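PDB 6I9A: Lys-gingipain W83 from Porphyromonas gingivalis, which cleaves proteins after lysine as a secreted cysteine endopeptidase, probably a virulence factor in periodontal disease; this chain holds its catalytic and immunoglobulin-like domains. Local coordinates for residues S148-V153 against A370-N375; L154-A159 against A195-C200. All coordinates share one frame; numbering follows the deposited sequence. Where two conformers were deposited one is given.

Interaction 1. Residues S148-V153 against A370-N375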
ATOM      1  N   SER A 148       1.460 -20.289  -5.839  1.00 11.35           N
ATOM      2  CA  SER A 148       0.295 -20.798  -5.101  1.00 11.78           C
ATOM      3  C   SER A 148       0.122 -20.109  -3.724  1.00 10.59           C
ATOM      4  O   SER A 148      -0.990 -20.117  -3.203  1.00 11.02           O
ATOM      5  CB  SER A 148       0.368 -22.307  -4.925  1.00 15.06           C
ATOM      6  OG  SER A 148       1.291 -22.661  -3.920  1.00 16.69           O
ATOM      7  N   TYR A 149       1.188 -19.537  -3.159  1.00  9.85           N
ATOM      8  CA  TYR A 149       1.069 -18.872  -1.847  1.00 10.32           C
ATOM      9  C   TYR A 149       0.081 -17.702  -1.965  1.00  9.78           C
ATOM     10  O   TYR A 149      -0.471 -17.267  -0.958  1.00 11.31           O
ATOM     11  CB  TYR A 149       2.422 -18.466  -1.269  1.00 11.23           C
ATOM     12  CG  TYR A 149       2.850 -17.042  -1.560  1.00 10.33           C
ATOM     13  CD1 TYR A 149       3.393 -16.686  -2.798  1.00 11.19           C
ATOM     14  CD2 TYR A 149       2.701 -16.048  -0.605  1.00 10.08           C
ATOM     15  CE1 TYR A 149       3.771 -15.380  -3.067  1.00 11.42           C
ATOM     16  CE2 TYR A 149       3.063 -14.736  -0.862  1.00 10.48           C
ATOM     17  CZ  TYR A 149       3.613 -14.405  -2.090  1.00 10.22           C
ATOM     18  OH  TYR A 149       3.993 -13.119  -2.405  1.00 10.63           O
ATOM     19  N   LEU A 150      -0.056 -17.134  -3.157  1.00  9.27           N
ATOM     20  CA  LEU A 150      -0.940 -15.987  -3.377  1.00 10.09           C
ATOM     21  C   LEU A 150      -2.406 -16.369  -3.145  1.00 10.18           C
ATOM     22  O   LEU A 150      -3.260 -15.488  -2.926  1.00 11.49           O
ATOM     23  CB  LEU A 150      -0.764 -15.472  -4.805  1.00  9.67           C
ATOM     24  CG  LEU A 150       0.592 -14.868  -5.102  1.00 10.14           C
ATOM     25  CD1 LEU A 150       0.721 -14.486  -6.558  1.00 11.24           C
ATOM     26  CD2 LEU A 150       0.855 -13.626  -4.233  1.00 10.60           C
ATOM     27  N   GLU A 151      -2.726 -17.674  -3.117  1.00 10.27           N
ATOM     28  CA  GLU A 151      -4.086 -18.175  -2.954  1.00  9.99           C
ATOM     29  C   GLU A 151      -4.406 -18.454  -1.486  1.00  9.08           C
ATOM     30  O   GLU A 151      -5.431 -19.099  -1.198  1.00  9.89           O
ATOM     31  CB  GLU A 151      -4.285 -19.446  -3.800  1.00 11.04           C
ATOM     32  CG  GLU A 151      -3.979 -19.164  -5.285  1.00 12.27           C
ATOM     33  CD  GLU A 151      -4.051 -20.422  -6.138  1.00 12.10           C
ATOM     34  OE1 GLU A 151      -4.859 -20.444  -7.092  1.00 14.86           O
ATOM     35  OE2 GLU A 151      -3.305 -21.398  -5.841  1.00 14.50           O
ATOM     36  N   LYS A 152      -3.580 -17.950  -0.574  1.00  9.19           N
ATOM     37  CA  LYS A 152      -3.707 -18.275   0.851  0.50  9.71           C
ATOM     38  C   LYS A 152      -3.638 -17.010   1.685  1.00  9.50           C
ATOM     39  O   LYS A 152      -2.880 -16.089   1.343  1.00 10.68           O
ATOM     40  CB  LYS A 152      -2.575 -19.241   1.244  0.50 10.23           C
ATOM     41  CG  LYS A 152      -2.435 -20.412   0.248  0.50 11.10           C
ATOM     42  CD  LYS A 152      -1.394 -21.413   0.695  0.50 12.03           C
ATOM     43  CE  LYS A 152      -1.189 -22.486  -0.358  0.50 13.17           C
ATOM     44  NZ  LYS A 152      -0.030 -23.338  -0.023  0.50 15.93           N
ATOM     45  N   VAL A 153      -4.396 -16.965   2.792  1.00  9.46           N
ATOM     46  CA  VAL A 153      -4.406 -15.796   3.678  1.00  9.34           C
ATOM     47  C   VAL A 153      -4.469 -16.286   5.108  1.00  9.18           C
ATOM     48  O   VAL A 153      -4.858 -17.444   5.368  1.00  9.43           O
ATOM     49  CB  VAL A 153      -5.563 -14.794   3.399  1.00 10.38           C
ATOM     50  CG1 VAL A 153      -5.519 -14.277   1.967  1.00 11.25           C
ATOM     51  CG2 VAL A 153      -6.935 -15.384   3.725  1.00 11.21           C
ATOM     52  N   ALA A 370      -5.986 -13.386  -4.602  1.00 10.40           N
ATOM     53  CA  ALA A 370      -5.771 -14.802  -4.957  1.00 10.59           C
ATOM     54  C   ALA A 370      -4.858 -14.854  -6.217  1.00 10.40           C
ATOM     55  O   ALA A 370      -3.974 -13.999  -6.337  1.00 10.58           O
ATOM     56  CB  ALA A 370      -7.096 -15.549  -5.102  1.00 11.15           C
ATOM     57  N   MET A 371      -4.975 -15.891  -7.069  1.00 10.85           N
ATOM     58  CA  MET A 371      -4.027 -15.977  -8.177  1.00 10.45           C
ATOM     59  C   MET A 371      -4.307 -14.897  -9.213  1.00 10.74           C
ATOM     60  O   MET A 371      -5.388 -14.859  -9.791  1.00 11.20           O
ATOM     61  CB  MET A 371      -4.108 -17.350  -8.836  1.00 11.70           C
ATOM     62  CG  MET A 371      -3.093 -17.538  -9.954  1.00 12.75           C
ATOM     63  SD  MET A 371      -1.389 -17.618  -9.388  1.00 14.05           S
ATOM     64  CE  MET A 371      -1.391 -19.192  -8.518  1.00 14.93           C
ATOM     65  N   PRO A 372      -3.331 -14.042  -9.534  1.00 10.47           N
ATOM     66  CA  PRO A 372      -3.608 -12.997 -10.547  1.00 10.90           C
ATOM     67  C   PRO A 372      -3.776 -13.622 -11.944  1.00 10.64           C
ATOM     68  O   PRO A 372      -3.275 -14.717 -12.233  1.00 11.78           O
ATOM     69  CB  PRO A 372      -2.392 -12.081 -10.463  1.00 11.73           C
ATOM     70  CG  PRO A 372      -1.271 -13.011  -9.933  1.00 11.91           C
ATOM     71  CD  PRO A 372      -1.995 -13.890  -8.929  1.00 11.58           C
ATOM     72  N   LYS A 373      -4.525 -12.928 -12.783  1.00 11.52           N
ATOM     73  CA  LYS A 373      -4.836 -13.368 -14.133  1.00 12.20           C
ATOM     74  C   LYS A 373      -3.701 -13.112 -15.087  1.00 11.92           C
ATOM     75  O   LYS A 373      -2.820 -12.294 -14.849  1.00 12.15           O
ATOM     76  CB  LYS A 373      -6.096 -12.640 -14.612  1.00 14.57           C
ATOM     77  CG  LYS A 373      -7.340 -13.087 -13.787  1.00 20.16           C
ATOM     78  CD  LYS A 373      -8.595 -12.319 -14.110  1.00 28.75           C
ATOM     79  CE  LYS A 373      -8.686 -10.964 -13.449  1.00 40.93           C
ATOM     80  NZ  LYS A 373      -8.045 -10.876 -12.109  1.00 48.34           N
ATOM     81  N   THR A 374      -3.735 -13.809 -16.225  1.00 12.28           N
ATOM     82  CA  THR A 374      -2.764 -13.607 -17.287  1.00 12.25           C
ATOM     83  C   THR A 374      -3.365 -12.599 -18.261  1.00 11.65           C
ATOM     84  O   THR A 374      -4.506 -12.777 -18.724  1.00 13.19           O
ATOM     85  CB  THR A 374      -2.448 -14.953 -17.967  1.00 14.37           C
ATOM     86  OG1 THR A 374      -1.836 -15.797 -16.989  1.00 15.81           O
ATOM     87  CG2 THR A 374      -1.449 -14.793 -19.124  1.00 16.35           C
ATOM     88  N   ASN A 375      -2.623 -11.544 -18.567  1.00 11.46           N
ATOM     89  CA  ASN A 375      -3.164 -10.482 -19.396  1.00 11.61           C
ATOM     90  C   ASN A 375      -3.097 -10.872 -20.878  1.00 12.61           C
ATOM     91  O   ASN A 375      -2.381 -11.812 -21.252  1.00 14.94           O
ATOM     92  CB  ASN A 375      -2.351  -9.161 -19.130  1.00 11.91           C
ATOM     93  CG  ASN A 375      -3.220  -7.922 -19.278  1.00 11.90           C
ATOM     94  OD1 ASN A 375      -4.284  -7.988 -19.907  1.00 12.72           O
ATOM     95  ND2 ASN A 375      -2.771  -6.792 -18.718  1.00 11.76           N
TER
HETATM   96  O   HOH W   1      -3.197 -12.896  -3.754  1.00 14.36           O
HETATM   97  O   HOH W   2      -6.682 -18.422  -7.163  1.00 14.54           O

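Interaction 2. Residues L154-A159 against A195-C200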
ATOM      1  N   LEU A 154      -4.102 -15.385   6.044  1.00  8.67           N
ATOM      2  CA  LEU A 154      -4.182 -15.624   7.487  1.00  8.72           C
ATOM      3  C   LEU A 154      -4.986 -14.490   8.108  1.00  8.80           C
ATOM      4  O   LEU A 154      -4.648 -13.315   7.970  1.00  8.92           O
ATOM      5  CB  LEU A 154      -2.784 -15.672   8.085  1.00  9.89           C
ATOM      6  CG  LEU A 154      -2.728 -15.811   9.627  1.00  9.58           C
ATOM      7  CD1 LEU A 154      -3.393 -17.101  10.129  1.00 10.02           C
ATOM      8  CD2 LEU A 154      -1.307 -15.684  10.112  1.00 10.28           C
ATOM      9  N   LEU A 155      -6.086 -14.874   8.807  1.00  8.47           N
ATOM     10  CA  LEU A 155      -7.012 -13.912   9.451  1.00  8.37           C
ATOM     11  C   LEU A 155      -7.177 -14.290  10.906  1.00  8.36           C
ATOM     12  O   LEU A 155      -7.506 -15.455  11.214  1.00  9.18           O
ATOM     13  CB  LEU A 155      -8.355 -13.984   8.734  1.00  9.05           C
ATOM     14  CG  LEU A 155      -8.341 -13.716   7.219  1.00  9.18           C
ATOM     15  CD1 LEU A 155      -9.732 -13.952   6.618  1.00 11.82           C
ATOM     16  CD2 LEU A 155      -7.879 -12.255   6.919  1.00 11.32           C
ATOM     17  N   ILE A 156      -6.919 -13.348  11.814  1.00  8.51           N
ATOM     18  CA  ILE A 156      -6.971 -13.659  13.246  1.00  8.40           C
ATOM     19  C   ILE A 156      -7.796 -12.620  13.979  1.00  8.58           C
ATOM     20  O   ILE A 156      -7.461 -11.403  13.940  1.00  8.70           O
ATOM     21  CB  ILE A 156      -5.511 -13.660  13.835  1.00  8.67           C
ATOM     22  CG1 ILE A 156      -4.675 -14.782  13.156  1.00 10.15           C
ATOM     23  CG2 ILE A 156      -5.550 -13.863  15.370  1.00  9.51           C
ATOM     24  CD1 ILE A 156      -3.198 -14.637  13.452  1.00 12.30           C
ATOM     25  N   ALA A 157      -8.828 -13.093  14.708  1.00  8.25           N
ATOM     26  CA  ALA A 157      -9.529 -12.300  15.700  1.00  8.88           C
ATOM     27  C   ALA A 157      -8.874 -12.652  17.021  1.00  8.30           C
ATOM     28  O   ALA A 157      -9.144 -13.746  17.585  1.00  9.36           O
ATOM     29  CB  ALA A 157     -11.019 -12.622  15.717  1.00  9.53           C
ATOM     30  N   GLY A 158      -7.934 -11.845  17.488  1.00  8.37           N
ATOM     31  CA  GLY A 158      -7.166 -12.161  18.685  1.00  9.50           C
ATOM     32  C   GLY A 158      -7.951 -12.037  19.965  1.00  8.57           C
ATOM     33  O   GLY A 158      -9.152 -11.750  19.991  1.00  8.86           O
ATOM     34  N   ALA A 159      -7.227 -12.214  21.065  1.00  9.36           N
ATOM     35  CA  ALA A 159      -7.855 -12.340  22.382  1.00  9.79           C
ATOM     36  C   ALA A 159      -8.310 -11.026  22.969  1.00 10.16           C
ATOM     37  O   ALA A 159      -7.585 -10.032  22.951  1.00 10.15           O
ATOM     38  CB  ALA A 159      -6.874 -12.991  23.349  1.00 11.54           C
ATOM     39  N   ALA A 195      -9.510 -18.685  20.944  1.00 13.11           N
ATOM     40  CA  ALA A 195      -8.583 -19.694  21.449  1.00 14.24           C
ATOM     41  C   ALA A 195      -9.173 -21.097  21.263  1.00 15.81           C
ATOM     42  O   ALA A 195     -10.394 -21.276  21.264  1.00 17.29           O
ATOM     43  CB  ALA A 195      -8.315 -19.418  22.926  1.00 16.98           C
ATOM     44  N   PRO A 196      -8.312 -22.109  20.981  1.00 16.88           N
ATOM     45  CA  PRO A 196      -6.846 -22.023  20.942  1.00 16.59           C
ATOM     46  C   PRO A 196      -6.305 -21.419  19.654  1.00 15.02           C
ATOM     47  O   PRO A 196      -6.760 -21.718  18.542  1.00 16.48           O
ATOM     48  CB  PRO A 196      -6.412 -23.492  21.068  1.00 17.87           C
ATOM     49  CG  PRO A 196      -7.513 -24.240  20.398  1.00 25.29           C
ATOM     50  CD  PRO A 196      -8.779 -23.512  20.814  1.00 20.08           C
ATOM     51  N   TYR A 197      -5.311 -20.575  19.831  1.00 12.74           N
ATOM     52  CA  TYR A 197      -4.598 -19.951  18.702  1.00 11.49           C
ATOM     53  C   TYR A 197      -3.365 -20.719  18.269  1.00 12.47           C
ATOM     54  O   TYR A 197      -2.661 -20.287  17.341  1.00 12.55           O
ATOM     55  CB  TYR A 197      -4.188 -18.529  19.091  1.00 11.66           C
ATOM     56  CG  TYR A 197      -5.372 -17.607  19.295  1.00 10.63           C
ATOM     57  CD1 TYR A 197      -6.096 -17.124  18.202  1.00 10.16           C
ATOM     58  CD2 TYR A 197      -5.771 -17.229  20.569  1.00 11.08           C
ATOM     59  CE1 TYR A 197      -7.170 -16.255  18.369  1.00  9.77           C
ATOM     60  CE2 TYR A 197      -6.832 -16.339  20.756  1.00 10.60           C
ATOM     61  CZ  TYR A 197      -7.536 -15.873  19.646  1.00  9.86           C
ATOM     62  OH  TYR A 197      -8.587 -15.015  19.862  1.00 10.52           O
ATOM     63  N   THR A 198      -3.065 -21.808  18.970  1.00 13.90           N
ATOM     64  CA  THR A 198      -1.860 -22.581  18.749  1.00 14.92           C
ATOM     65  C   THR A 198      -1.550 -22.826  17.279  1.00 13.24           C
ATOM     66  O   THR A 198      -2.439 -23.268  16.528  1.00 15.61           O
ATOM     67  CB  THR A 198      -2.028 -23.931  19.422  1.00 16.06           C
ATOM     68  OG1 THR A 198      -2.552 -23.716  20.734  1.00 19.64           O
ATOM     69  CG2 THR A 198      -0.724 -24.681  19.483  1.00 19.11           C
ATOM     70  N   GLY A 199      -0.343 -22.450  16.877  1.00 16.19           N
ATOM     71  CA  GLY A 199       0.150 -22.679  15.526  1.00 15.36           C
ATOM     72  C   GLY A 199      -0.308 -21.669  14.492  1.00 13.31           C
ATOM     73  O   GLY A 199       0.046 -21.799  13.316  1.00 13.68           O
ATOM     74  N   CYS A 200      -1.022 -20.624  14.900  1.00 12.31           N
ATOM     75  CA  CYS A 200      -1.588 -19.701  13.903  1.00 12.10           C
ATOM     76  C   CYS A 200      -0.542 -18.969  13.071  1.00 10.92           C
ATOM     77  O   CYS A 200      -0.848 -18.609  11.944  1.00 13.14           O
ATOM     78  CB  CYS A 200      -2.543 -18.703  14.548  1.00 11.23           C
ATOM     79  SG  CYS A 200      -1.774 -17.609  15.778  1.00 11.75           S
TER

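Interaction 1. Residues S148-V153 against A370-N375
Leu150 and Pro372 make the apolar, buried part of this contact: CD1 of Leu150 rests 3.7 Å from CD of Pro372, the two side chains crossing at about a right angle. Leucine suits the place because its forked end can reach the ring while its CB sits near the carbonyl of Ala370. Beside it the two backbones come close, and Ala370 makes a bent CA-H...O contact (143° at H) with O of Leu150, CA and O being 3.3 Å apart. The small side chain of Ala370 is meanwhile turned aside, neither toward the other segment nor away from it.

Water takes over where backbone polar groups face one another. One water donates to O of Leu150 (2.7 Å) and to O of Ala370 (2.9 Å), joining two acceptors that could not bond directly. On the looser side, among partly exposed residues, a second water donates to OE1 of Glu151 and accepts from N of Met371. The extended chain of Glu151 brings its carboxylate there, and Met371, bent at chi2 and chi3 (both 69°), curls back to set CE 3.8 Å from CD of Glu151.

The 3-10 turn 148-150 leads into strand 152-157, and Tyr139 of helix 126-141 touches Leu150 and Tyr149. Pro372 also meets Leu444. Its loop links strand 357-361 of the catalytic domain to strand 377-378 of the immunoglobulin-like sheet.

Interaction 2. Residues L154-A159 against A195-C200
The ring of Tyr197 has the backbone N of Ala195, two residues earlier in the same loop, on one face, 3.5 Å above the plane and offset toward the rim. At its edge, near the ring plane, lies the carbonyl oxygen of Ala157, which accepts a hydrogen bond of 2.7 Å from the tyrosine OH. The hydroxyl approaches in the carbonyl plane, on a lone pair, with a C=O...O angle of 139°. Tyrosine fits because its ring spans the gap from the loop and still ends in a donor for the last carbonyl of the strand.

CG2 of Ile156 packs obliquely against the ring, 4.2 Å from CE1 of Tyr197, and CB of Ala159 lies 4.2 Å from CE2 of Tyr197. The other arm of Ile156 serves Cys200, its CD1 standing 4.0 Å from SG. That sulfur sits between backbone N and carbonyl carbon (chi1 62°), a compact apolar surface facing the strand. Farther down, both methyls of Leu154 approach the carbonyl oxygen of Cys200, CD1 at 3.5 Å.

A type II turn from Tyr197 to Cys200 brings both residues to the strand; Gly199 takes the positive phi (82°) that glycine readily accepts. In the caspase-like alpha/beta fold of clan CD peptidases the active site lies at the C-terminal ends of such parallel strands; here the side chain of Ala159 is about 6 Å from that of His216, the probable proton donor.

Strand 152-157 of the mixed six-stranded sheet joins the two contacts, whose centres lie 23 Å apart. Residues 148-153 lead into its beginning and 154-159 run on past its end; these two segments are consecutive in the chain, without further contact between the two sites. Along the chain interaction 2 is nested inside the long loop closed by interaction 1: residues 195-200 follow the edge strand 188-192, whereas 370-375 come after the last strand of that sheet, 357-361. The turn leading into the strand therefore meets the connection toward the immunoglobulin-like domain, while residues 158-159, just past its other end, lie close to the inhibitor-occupied active site.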